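Local coordinates for probable chitinase A (Chromobacterium violaceum, PDB 4TX8), which probably hydrolyses internal glycosidic bonds of chitin as a family 18 endochitinase and carries a separate carbohydrate-binding module, at residues D218-G222 against E257-V261; G224-G228 against Y268-A274; G263-A267 against L299-Y303; I279-R283 against F337-R341. One frame throughout, in Å; residues are numbered along the deposited sequence.

All four contacts lie in the family 18 glycosidase portion, which is built as a (beta/alpha) TIM barrel. Contacts 1 and 2 each join the loop after strand 214-218 to the loop after strand 251-254, with centres about 9 Å apart, and their segments alternate along the chain. Contact 3 ties the latter loop to the one after strand 288-292, about 15 Å from the centres of both contacts 1 and 2. Contact 4, about 16 to 17 Å from the other three centres, joins the end of helix 276-281 to the small hairpin 326-328/336-338. The 257-283 region contributes to every contact, so calcium site, neighbouring loops and hairpin are linked through one stretch of chain.

Contact 1 of 4, residues D218-G222 against E257-V261; sequences DLESG and EHPYV. With CA (calcium ion), chain D.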
loop_
_atom_site.group_PDB
_atom_site.type_symbol
_atom_site.label_atom_id
_atom_site.label_comp_id
_atom_site.label_asym_id
_atom_site.label_seq_id
_atom_site.Cartn_x
_atom_site.Cartn_y
_atom_site.Cartn_z
ATOM N N ASP A 218 1.207 -8.023 3.695
ATOM C CA ASP A 218 1.337 -8.073 2.244
ATOM C C ASP A 218 2.069 -9.360 1.887
ATOM O O ASP A 218 2.981 -9.362 1.065
ATOM C CB ASP A 218 2.093 -6.841 1.734
ATOM C CG ASP A 218 2.089 -6.728 0.220
ATOM O OD1 ASP A 218 1.224 -7.346 -0.430
ATOM O OD2 ASP A 218 2.955 -6.012 -0.321
ATOM N N LEU A 219 1.670 -10.457 2.522
ATOM C CA LEU A 219 2.491 -11.664 2.540
ATOM C C LEU A 219 1.857 -12.888 1.887
ATOM O O LEU A 219 2.422 -13.981 1.943
ATOM C CB LEU A 219 2.855 -12.006 3.991
ATOM C CG LEU A 219 1.750 -11.916 5.058
ATOM C CD1 LEU A 219 0.639 -12.941 4.854
ATOM C CD2 LEU A 219 2.344 -12.061 6.448
ATOM N N GLU A 220 0.690 -12.716 1.278
ATOM C CA GLU A 220 -0.126 -13.867 0.906
ATOM C C GLU A 220 0.467 -14.707 -0.223
ATOM O O GLU A 220 0.206 -15.904 -0.313
ATOM C CB GLU A 220 -1.538 -13.417 0.521
ATOM C CG GLU A 220 -1.646 -12.708 -0.821
ATOM C CD GLU A 220 -1.493 -11.204 -0.713
ATOM O OE1 GLU A 220 -0.921 -10.725 0.292
ATOM O OE2 GLU A 220 -1.957 -10.501 -1.636
ATOM N N SER A 221 1.273 -14.094 -1.077
ATOM C CA SER A 221 1.702 -14.775 -2.289
ATOM C C SER A 221 2.755 -15.840 -2.022
ATOM O O SER A 221 2.828 -16.833 -2.742
ATOM C CB SER A 221 2.230 -13.764 -3.298
ATOM O OG SER A 221 2.747 -14.390 -4.458
ATOM N N GLY A 222 3.568 -15.636 -0.991
ATOM C CA GLY A 222 4.586 -16.611 -0.645
ATOM C C GLY A 222 4.288 -17.425 0.603
ATOM O O GLY A 222 5.054 -18.319 0.956
ATOM N N GLU A 257 -4.338 -9.224 -2.645
ATOM C CA GLU A 257 -4.804 -9.098 -4.020
ATOM C C GLU A 257 -6.255 -9.552 -4.095
ATOM O O GLU A 257 -6.663 -10.440 -3.344
ATOM C CB GLU A 257 -3.912 -9.916 -4.952
ATOM C CG GLU A 257 -2.440 -9.566 -4.796
ATOM C CD GLU A 257 -1.517 -10.471 -5.585
ATOM O OE1 GLU A 257 -1.820 -10.764 -6.760
ATOM O OE2 GLU A 257 -0.482 -10.888 -5.024
ATOM N N HIS A 258 -7.037 -8.959 -4.993
ATOM C CA HIS A 258 -8.484 -9.167 -4.939
ATOM C C HIS A 258 -8.969 -10.618 -5.151
ATOM O O HIS A 258 -10.037 -10.962 -4.646
ATOM C CB HIS A 258 -9.207 -8.207 -5.911
ATOM C CG HIS A 258 -9.031 -8.515 -7.366
ATOM N ND1 HIS A 258 -9.590 -9.620 -7.972
ATOM C CD2 HIS A 258 -8.420 -7.816 -8.354
ATOM C CE1 HIS A 258 -9.299 -9.609 -9.261
ATOM N NE2 HIS A 258 -8.591 -8.525 -9.518
ATOM N N PRO A 259 -8.197 -11.478 -5.855
ATOM C CA PRO A 259 -8.676 -12.870 -5.853
ATOM C C PRO A 259 -8.770 -13.496 -4.456
ATOM O O PRO A 259 -9.617 -14.365 -4.240
ATOM C CB PRO A 259 -7.625 -13.602 -6.692
ATOM C CG PRO A 259 -7.100 -12.565 -7.612
ATOM C CD PRO A 259 -7.083 -11.295 -6.808
ATOM N N TYR A 260 -7.925 -13.055 -3.529
ATOM C CA TYR A 260 -7.932 -13.592 -2.168
ATOM C C TYR A 260 -9.124 -13.103 -1.353
ATOM O O TYR A 260 -9.433 -13.664 -0.301
ATOM C CB TYR A 260 -6.641 -13.219 -1.434
ATOM C CG TYR A 260 -5.396 -13.893 -1.963
ATOM C CD1 TYR A 260 -4.741 -13.403 -3.087
ATOM C CD2 TYR A 260 -4.867 -15.010 -1.331
ATOM C CE1 TYR A 260 -3.594 -14.016 -3.570
ATOM C CE2 TYR A 260 -3.725 -15.627 -1.804
ATOM C CZ TYR A 260 -3.094 -15.127 -2.923
ATOM O OH TYR A 260 -1.958 -15.741 -3.395
ATOM N N VAL A 261 -9.784 -12.049 -1.828
ATOM C CA VAL A 261 -10.879 -11.443 -1.080
ATOM C C VAL A 261 -12.189 -11.497 -1.870
ATOM O O VAL A 261 -12.971 -12.434 -1.709
ATOM C CB VAL A 261 -10.549 -9.987 -0.696
ATOM C CG1 VAL A 261 -11.631 -9.403 0.205
ATOM C CG2 VAL A 261 -9.205 -9.935 0.010
HETATM CA CA CA D . -0.667 -8.580 -1.146
HETATM O O HOH W 1 0.917 -9.344 -2.988
#
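At the calcium site of the beta/alpha barrel, Glu220 meets Glu257 and Tyr260 from the loop that follows the next strand. Both carboxylate oxygens of Glu220 bind the ion, OE1 at 2.6 Å and OE2 at 2.4 Å from calcium, which fixes the rotation of the group. OE2 has a second partner: it accepts the backbone N of Glu257 at 2.9 Å. That N-H points fairly well at its acceptor (150°) but approaches from above the carboxylate plane, tilted 35° out of it.

Asp218 and Glu220 close the DxxDxDxE signature at the end of strand 214-218, the sequence around which family 18 active sites are built. Asp218 OD1 lies 2.4 Å from calcium and also accepts from Gln292, while the carbonyl of Ala255 adds a further ligand. Water 1, placed 2.5 Å from the ion, can donate to Glu257 OE2 at 2.9 Å and so connects the second glutamate to the metal indirectly; Glu257 OE1 is taken by Asn296.

Below its carboxylate, Glu220 rests on Tyr260. Chi1 (73°) sets the CG methylene over the middle of the aromatic face in a CH-pi contact, CG lying 3.5 Å from the Tyr260 ring centroid, and the bend at chi2 turns the carboxylate toward the calcium. The carboxylate plane is nearly perpendicular to the ring. Farther along, the phenol oxygen of Tyr260 comes against the backbone of Ser221, with OH 3.9 Å from Ser221 CA. Tyr260 belongs to the 3-10 turn 258-260, begun by its own N-H bonding back to the carbonyl of Glu257.

Contact 2 of 4, residues G224-G228 against Y268-A274; sequences GIVVG and YGGNWGA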
loop_
_atom_site.group_PDB
_atom_site.type_symbol
_atom_site.label_atom_id
_atom_site.label_comp_id
_atom_site.label_asym_id
_atom_site.label_seq_id
_atom_site.Cartn_x
_atom_site.Cartn_y
_atom_site.Cartn_z
ATOM N N GLY A 224 1.492 -19.277 1.237
ATOM C CA GLY A 224 0.590 -20.395 1.027
ATOM C C GLY A 224 -0.771 -20.179 1.663
ATOM O O GLY A 224 -1.319 -21.070 2.315
ATOM N N ILE A 225 -1.317 -18.984 1.483
ATOM C CA ILE A 225 -2.632 -18.689 2.022
ATOM C C ILE A 225 -3.688 -19.238 1.071
ATOM O O ILE A 225 -4.052 -18.601 0.079
ATOM C CB ILE A 225 -2.819 -17.181 2.267
ATOM C CG1 ILE A 225 -1.826 -16.715 3.337
ATOM C CG2 ILE A 225 -4.248 -16.879 2.707
ATOM C CD1 ILE A 225 -2.005 -15.280 3.768
ATOM N N VAL A 226 -4.135 -20.454 1.371
ATOM C CA VAL A 226 -5.186 -21.115 0.618
ATOM C C VAL A 226 -6.267 -21.583 1.581
ATOM O O VAL A 226 -6.030 -21.688 2.786
ATOM C CB VAL A 226 -4.657 -22.319 -0.190
ATOM C CG1 VAL A 226 -3.627 -21.870 -1.218
ATOM C CG2 VAL A 226 -4.073 -23.370 0.739
ATOM N N VAL A 227 -7.453 -21.857 1.048
ATOM C CA VAL A 227 -8.572 -22.323 1.860
ATOM C C VAL A 227 -8.224 -23.615 2.596
ATOM O O VAL A 227 -7.825 -24.603 1.978
ATOM C CB VAL A 227 -9.832 -22.552 1.002
ATOM C CG1 VAL A 227 -10.931 -23.207 1.827
ATOM C CG2 VAL A 227 -10.315 -21.236 0.407
ATOM N N GLY A 228 -8.361 -23.592 3.918
ATOM C CA GLY A 228 -8.135 -24.775 4.728
ATOM C C GLY A 228 -6.731 -24.903 5.290
ATOM O O GLY A 228 -6.457 -25.805 6.081
ATOM N N TYR A 268 -14.473 -20.311 -4.333
ATOM C CA TYR A 268 -13.907 -20.518 -3.001
ATOM C C TYR A 268 -13.074 -21.795 -2.966
ATOM O O TYR A 268 -13.611 -22.898 -2.873
ATOM C CB TYR A 268 -15.011 -20.568 -1.938
ATOM C CG TYR A 268 -14.500 -20.377 -0.527
ATOM C CD1 TYR A 268 -14.005 -19.147 -0.112
ATOM C CD2 TYR A 268 -14.506 -21.424 0.389
ATOM C CE1 TYR A 268 -13.531 -18.961 1.176
ATOM C CE2 TYR A 268 -14.034 -21.247 1.683
ATOM C CZ TYR A 268 -13.547 -20.012 2.070
ATOM O OH TYR A 268 -13.074 -19.823 3.348
ATOM N N GLY A 269 -11.757 -21.630 -3.044
ATOM C CA GLY A 269 -10.830 -22.745 -3.104
ATOM C C GLY A 269 -9.471 -22.245 -3.550
ATOM O O GLY A 269 -9.380 -21.254 -4.274
ATOM N N GLY A 270 -8.411 -22.923 -3.126
ATOM C CA GLY A 270 -7.068 -22.439 -3.392
ATOM C C GLY A 270 -6.910 -21.060 -2.781
ATOM O O GLY A 270 -7.358 -20.821 -1.660
ATOM N N ASN A 271 -6.300 -20.142 -3.522
ATOM C CA ASN A 271 -6.131 -18.772 -3.046
ATOM C C ASN A 271 -7.424 -17.963 -3.060
ATOM O O ASN A 271 -7.538 -16.950 -2.369
ATOM C CB ASN A 271 -5.084 -18.046 -3.888
ATOM C CG ASN A 271 -3.739 -18.724 -3.852
ATOM O OD1 ASN A 271 -3.219 -19.042 -2.781
ATOM N ND2 ASN A 271 -3.168 -18.962 -5.023
ATOM N N TRP A 272 -8.393 -18.399 -3.855
ATOM C CA TRP A 272 -9.580 -17.586 -4.083
ATOM C C TRP A 272 -10.510 -17.581 -2.873
ATOM O O TRP A 272 -10.973 -18.627 -2.413
ATOM C CB TRP A 272 -10.297 -18.051 -5.357
ATOM C CG TRP A 272 -9.618 -17.485 -6.572
ATOM C CD1 TRP A 272 -8.325 -17.697 -6.956
ATOM C CD2 TRP A 272 -10.176 -16.576 -7.533
ATOM N NE1 TRP A 272 -8.049 -16.991 -8.100
ATOM C CE2 TRP A 272 -9.167 -16.295 -8.476
ATOM C CE3 TRP A 272 -11.434 -15.980 -7.692
ATOM C CZ2 TRP A 272 -9.374 -15.445 -9.563
ATOM C CZ3 TRP A 272 -11.638 -15.137 -8.774
ATOM C CH2 TRP A 272 -10.613 -14.878 -9.695
ATOM N N GLY A 273 -10.749 -16.381 -2.351
ATOM C CA GLY A 273 -11.518 -16.196 -1.133
ATOM C C GLY A 273 -10.770 -16.580 0.133
ATOM O O GLY A 273 -11.321 -16.499 1.229
ATOM N N ALA A 274 -9.507 -16.980 -0.010
ATOM C CA ALA A 274 -8.759 -17.572 1.100
ATOM C C ALA A 274 -8.469 -16.589 2.232
ATOM O O ALA A 274 -8.189 -17.001 3.355
ATOM C CB ALA A 274 -7.456 -18.175 0.590
HETATM O O HOH W 2 -7.790 -25.069 -0.828
#
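Val227 and Gly270 are joined by a direct backbone hydrogen bond, from Val227 N to Gly270 O at 2.9 Å with an N-H...O angle of 154°. The same carbonyl oxygen also receives a CA-H...O contact from Val226 CA at 3.2 Å. A water provides a second polar link between the same pair of residues: it donates to Val227 O at 2.8 Å and accepts from Gly270 N at 3.2 Å. Both backbone polar atoms of Val227 are therefore engaged, one directly and one through solvent.

The segments come from successive beta/alpha loops of the barrel, leading to helices 230-246 and 276-281. Residues 268-274 are shaped by two overlapping turns, type II' from Gly269 to Trp272 and type II from Asn271 to Ala274. Gly270 and Gly273 occupy the positions of positive phi in these turns, and the first turn presents Gly270 O to the facing loop.

Apolar packing is divided between the two branches of Val227. With CG1 anti to the backbone N (chi1 173°), CG2 is directed over the centre of the Tyr268 face, 3.9 Å from the ring centroid, in a CH-pi contact. CG1 reaches the CE2 side of the same ring, lying 3.7 Å from Tyr268 CE2. Ala274 CB fills in behind, with Val227 CG2 at 4.2 Å and Ile225 CG2 at 4.1 Å from it. Ile225 otherwise leads inward, its side chain packing on Tyr275 and on Ile278 of helix 276-281.

Contact 3 of 4, residues G263-A267 against L299-Y303; sequences GGFVA and LYTPY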
loop_
_atom_site.group_PDB
_atom_site.type_symbol
_atom_site.label_atom_id
_atom_site.label_comp_id
_atom_site.label_asym_id
_atom_site.label_seq_id
_atom_site.Cartn_x
_atom_site.Cartn_y
_atom_site.Cartn_z
ATOM N N GLY A 263 -12.710 -12.264 -4.785
ATOM C CA GLY A 263 -12.744 -13.465 -5.602
ATOM C C GLY A 263 -13.618 -14.555 -5.000
ATOM O O GLY A 263 -14.182 -15.377 -5.720
ATOM N N GLY A 264 -13.736 -14.547 -3.674
ATOM C CA GLY A 264 -14.551 -15.515 -2.959
ATOM C C GLY A 264 -16.015 -15.508 -3.356
ATOM O O GLY A 264 -16.719 -16.505 -3.182
ATOM N N PHE A 265 -16.479 -14.378 -3.881
ATOM C CA PHE A 265 -17.855 -14.251 -4.357
ATOM C C PHE A 265 -18.125 -15.234 -5.486
ATOM O O PHE A 265 -19.224 -15.759 -5.628
ATOM C CB PHE A 265 -18.121 -12.816 -4.824
ATOM C CG PHE A 265 -19.470 -12.614 -5.467
ATOM C CD1 PHE A 265 -20.629 -13.027 -4.830
ATOM C CD2 PHE A 265 -19.579 -11.980 -6.696
ATOM C CE1 PHE A 265 -21.872 -12.834 -5.419
ATOM C CE2 PHE A 265 -20.816 -11.779 -7.288
ATOM C CZ PHE A 265 -21.966 -12.208 -6.647
ATOM N N VAL A 266 -17.085 -15.502 -6.264
ATOM C CA VAL A 266 -17.210 -16.221 -7.519
ATOM C C VAL A 266 -16.582 -17.619 -7.448
ATOM O O VAL A 266 -17.004 -18.537 -8.155
ATOM C CB VAL A 266 -16.576 -15.376 -8.658
ATOM C CG1 VAL A 266 -15.429 -16.102 -9.344
ATOM C CG2 VAL A 266 -17.639 -14.925 -9.637
ATOM N N ALA A 267 -15.591 -17.778 -6.576
ATOM C CA ALA A 267 -14.923 -19.064 -6.377
ATOM C C ALA A 267 -14.330 -19.154 -4.971
ATOM O O ALA A 267 -13.760 -18.186 -4.469
ATOM C CB ALA A 267 -13.834 -19.272 -7.427
ATOM N N LEU A 299 -12.673 -7.612 -12.240
ATOM C CA LEU A 299 -13.302 -8.028 -10.994
ATOM C C LEU A 299 -14.792 -8.288 -11.169
ATOM O O LEU A 299 -15.524 -7.430 -11.661
ATOM C CB LEU A 299 -13.086 -6.961 -9.923
ATOM C CG LEU A 299 -13.715 -7.219 -8.555
ATOM C CD1 LEU A 299 -13.062 -8.417 -7.893
ATOM C CD2 LEU A 299 -13.593 -5.983 -7.681
ATOM N N TYR A 300 -15.243 -9.470 -10.760
ATOM C CA TYR A 300 -16.662 -9.802 -10.843
ATOM C C TYR A 300 -17.372 -9.403 -9.552
ATOM O O TYR A 300 -17.082 -9.935 -8.478
ATOM C CB TYR A 300 -16.858 -11.294 -11.126
ATOM C CG TYR A 300 -18.287 -11.683 -11.473
ATOM C CD1 TYR A 300 -19.257 -11.820 -10.483
ATOM C CD2 TYR A 300 -18.662 -11.921 -12.788
ATOM C CE1 TYR A 300 -20.558 -12.176 -10.793
ATOM C CE2 TYR A 300 -19.967 -12.279 -13.109
ATOM C CZ TYR A 300 -20.909 -12.405 -12.106
ATOM O OH TYR A 300 -22.204 -12.762 -12.411
ATOM N N THR A 301 -18.303 -8.462 -9.666
ATOM C CA THR A 301 -19.049 -7.966 -8.515
ATOM C C THR A 301 -20.544 -8.186 -8.721
ATOM O O THR A 301 -20.983 -8.459 -9.839
ATOM C CB THR A 301 -18.785 -6.463 -8.275
ATOM O OG1 THR A 301 -19.554 -5.687 -9.203
ATOM C CG2 THR A 301 -17.305 -6.145 -8.432
ATOM N N PRO A 302 -21.337 -8.078 -7.642
ATOM C CA PRO A 302 -22.788 -8.190 -7.835
ATOM C C PRO A 302 -23.440 -6.917 -8.375
ATOM O O PRO A 302 -24.664 -6.854 -8.434
ATOM C CB PRO A 302 -23.304 -8.496 -6.425
ATOM C CG PRO A 302 -22.279 -7.930 -5.514
ATOM C CD PRO A 302 -20.964 -8.102 -6.216
ATOM N N TYR A 303 -22.650 -5.928 -8.780
ATOM C CA TYR A 303 -23.217 -4.632 -9.142
ATOM C C TYR A 303 -23.255 -4.389 -10.647
ATOM O O TYR A 303 -23.647 -3.315 -11.099
ATOM C CB TYR A 303 -22.441 -3.520 -8.440
ATOM C CG TYR A 303 -22.162 -3.851 -6.993
ATOM C CD1 TYR A 303 -23.204 -4.042 -6.092
ATOM C CD2 TYR A 303 -20.862 -3.993 -6.531
ATOM C CE1 TYR A 303 -22.956 -4.357 -4.771
ATOM C CE2 TYR A 303 -20.603 -4.305 -5.211
ATOM C CZ TYR A 303 -21.652 -4.486 -4.336
ATOM O OH TYR A 303 -21.392 -4.797 -3.022
#
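Phe265 and Tyr300 meet rim to rim, with Phe265 CE2 coming to 3.5 Å from Tyr300 CE1 at the edge of the tyrosine ring. Neither ring lies over the other's face; the planes are inclined by 34° and the centroids are 5.8 Å apart, so this is not a stack. Phe265 CE2 also lies 3.8 Å from Pro302 CD, which places this corner of the phenyl ring between tyrosine and proline. Beside it, Val266 crosses Tyr300 at about a right angle, its CG2 methyl 3.6 Å from Tyr300 CD1.

Both aromatic side chains extend with CG anti to the backbone N (chi1 174° for Phe265), directing the two rings toward each other's loop. The turn carrying Phe265 and Val266 is held by Gly263 O, which accepts from both Val266 N and Ala267 N. Opposite, Thr301 OG1 accepts Tyr303 N at 3.1 Å in an ST turn around Pro302. Farther out, Phe265 also packs on Met322 of helix 313-325 and on Phe327 and Pro328.

With no hydrogen bond between the segments, these neighbouring barrel loops adhere near the surface through apolar and aromatic contact, whose orientation is less strictly dictated than that of polar bonds.

Contact 4 of 4, residues I279-R283 against F337-R341; sequences IDGLR and FKGLR
Arg283 reaches across to the backbone of Lys338 and Gly339 with both terminal nitrogens. The main bond runs from NH2 to Lys338 O at 2.8 Å (152° at the hydrogen), with the oxygen close to the guanidinium plane. NH1 adds two weak bonds, to Lys338 O and to Gly339 O, each at 3.2 Å. Lys338 O thus has one good and one weak donor from the same arginine.

On its other edge the guanidinium is gripped by Asp280, three residues earlier, in the last turn of the helix. Arg283 NE at 3.0 Å and NH2 at 3.2 Å both donate to Asp280 OD1, a side-on salt bridge to a single oxygen that helps hold the group's rotation. The bend at chi3 (55°) turns the edge of the guanidinium to both partners.

Arg283 follows the end of helix 276-281, whereas Lys338 lies in the hairpin 326-328/336-338, in the connection that runs from barrel strand 288-292 to strand 345-350. A water accepts Lys338 N at 2.7 Å and has a weak bond to Asp280 OD1, while Arg283 O accepts from Gln344.

Deeper in, Ile279 CG2 meets the edge of the Phe337 ring, 3.7 Å from CE1. Leu340 CD1 packs against the same isoleucine methyl, and Leu340 CD2 lies 3.5 Å from Arg283 NH1.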
loop_
_atom_site.group_PDB
_atom_site.type_symbol
_atom_site.label_atom_id
_atom_site.label_comp_id
_atom_site.label_asym_id
_atom_site.label_seq_id
_atom_site.Cartn_x
_atom_site.Cartn_y
_atom_site.Cartn_z
ATOM N N ILE A 279 -9.653 -11.778 7.471
ATOM C CA ILE A 279 -10.325 -10.498 7.662
ATOM C C ILE A 279 -11.401 -10.600 8.737
ATOM O O ILE A 279 -11.495 -9.749 9.623
ATOM C CB ILE A 279 -10.979 -10.002 6.358
ATOM C CG1 ILE A 279 -9.927 -9.831 5.260
ATOM C CG2 ILE A 279 -11.730 -8.698 6.597
ATOM C CD1 ILE A 279 -10.520 -9.672 3.872
ATOM N N ASP A 280 -12.213 -11.650 8.653
ATOM C CA ASP A 280 -13.327 -11.828 9.576
ATOM C C ASP A 280 -12.830 -11.995 11.008
ATOM O O ASP A 280 -13.368 -11.390 11.934
ATOM C CB ASP A 280 -14.178 -13.033 9.165
ATOM C CG ASP A 280 -15.379 -13.230 10.068
ATOM O OD1 ASP A 280 -16.058 -12.230 10.390
ATOM O OD2 ASP A 280 -15.639 -14.386 10.464
ATOM N N GLY A 281 -11.791 -12.807 11.182
ATOM C CA GLY A 281 -11.222 -13.047 12.495
ATOM C C GLY A 281 -10.568 -11.829 13.124
ATOM O O GLY A 281 -10.468 -11.741 14.343
ATOM N N LEU A 282 -10.125 -10.885 12.298
ATOM C CA LEU A 282 -9.419 -9.707 12.796
ATOM C C LEU A 282 -10.194 -8.405 12.598
ATOM O O LEU A 282 -9.625 -7.322 12.737
ATOM C CB LEU A 282 -8.050 -9.588 12.116
ATOM C CG LEU A 282 -7.022 -10.662 12.475
ATOM C CD1 LEU A 282 -5.825 -10.594 11.543
ATOM C CD2 LEU A 282 -6.584 -10.511 13.925
ATOM N N ARG A 283 -11.483 -8.503 12.282
ATOM C CA ARG A 283 -12.254 -7.322 11.898
ATOM C C ARG A 283 -12.321 -6.266 13.004
ATOM O O ARG A 283 -12.366 -5.070 12.716
ATOM C CB ARG A 283 -13.674 -7.716 11.462
ATOM C CG ARG A 283 -14.565 -8.277 12.559
ATOM C CD ARG A 283 -16.004 -8.435 12.067
ATOM N NE ARG A 283 -16.091 -9.252 10.858
ATOM C CZ ARG A 283 -16.499 -8.802 9.673
ATOM N NH1 ARG A 283 -16.871 -7.537 9.530
ATOM N NH2 ARG A 283 -16.544 -9.620 8.629
ATOM N N PHE A 337 -19.646 -13.089 3.647
ATOM C CA PHE A 337 -18.716 -12.151 4.251
ATOM C C PHE A 337 -19.480 -10.952 4.795
ATOM O O PHE A 337 -20.176 -10.269 4.047
ATOM C CB PHE A 337 -17.664 -11.690 3.243
ATOM C CG PHE A 337 -16.771 -10.606 3.768
ATOM C CD1 PHE A 337 -15.750 -10.903 4.659
ATOM C CD2 PHE A 337 -16.959 -9.287 3.381
ATOM C CE1 PHE A 337 -14.928 -9.902 5.153
ATOM C CE2 PHE A 337 -16.142 -8.281 3.869
ATOM C CZ PHE A 337 -15.125 -8.589 4.756
ATOM N N LYS A 338 -19.352 -10.703 6.094
ATOM C CA LYS A 338 -20.008 -9.560 6.721
ATOM C C LYS A 338 -19.222 -8.282 6.453
ATOM O O LYS A 338 -18.005 -8.245 6.630
ATOM C CB LYS A 338 -20.164 -9.783 8.226
ATOM C CG LYS A 338 -21.000 -11.002 8.570
ATOM C CD LYS A 338 -22.408 -10.859 8.019
ATOM C CE LYS A 338 -23.004 -12.205 7.650
ATOM N NZ LYS A 338 -24.377 -12.050 7.094
ATOM N N GLY A 339 -19.929 -7.242 6.026
ATOM C CA GLY A 339 -19.303 -5.992 5.637
ATOM C C GLY A 339 -18.515 -5.307 6.736
ATOM O O GLY A 339 -18.768 -5.514 7.923
ATOM N N LEU A 340 -17.548 -4.491 6.329
ATOM C CA LEU A 340 -16.739 -3.708 7.254
ATOM C C LEU A 340 -17.232 -2.269 7.307
ATOM O O LEU A 340 -18.012 -1.845 6.458
ATOM C CB LEU A 340 -15.267 -3.733 6.834
ATOM C CG LEU A 340 -14.568 -5.091 6.798
ATOM C CD1 LEU A 340 -13.296 -5.011 5.965
ATOM C CD2 LEU A 340 -14.259 -5.555 8.213
ATOM N N ARG A 341 -16.767 -1.516 8.299
ATOM C CA ARG A 341 -17.035 -0.085 8.340
ATOM C C ARG A 341 -16.293 0.605 7.202
ATOM O O ARG A 341 -15.203 0.176 6.825
ATOM C CB ARG A 341 -16.610 0.518 9.677
ATOM C CG ARG A 341 -17.316 -0.056 10.894
ATOM C CD ARG A 341 -16.972 0.766 12.125
ATOM N NE ARG A 341 -15.543 1.050 12.176
ATOM C CZ ARG A 341 -14.652 0.278 12.786
ATOM N NH1 ARG A 341 -15.048 -0.821 13.414
ATOM N NH2 ARG A 341 -13.370 0.609 12.774
HETATM O O HOH W 3 -17.996 -12.585 7.559
#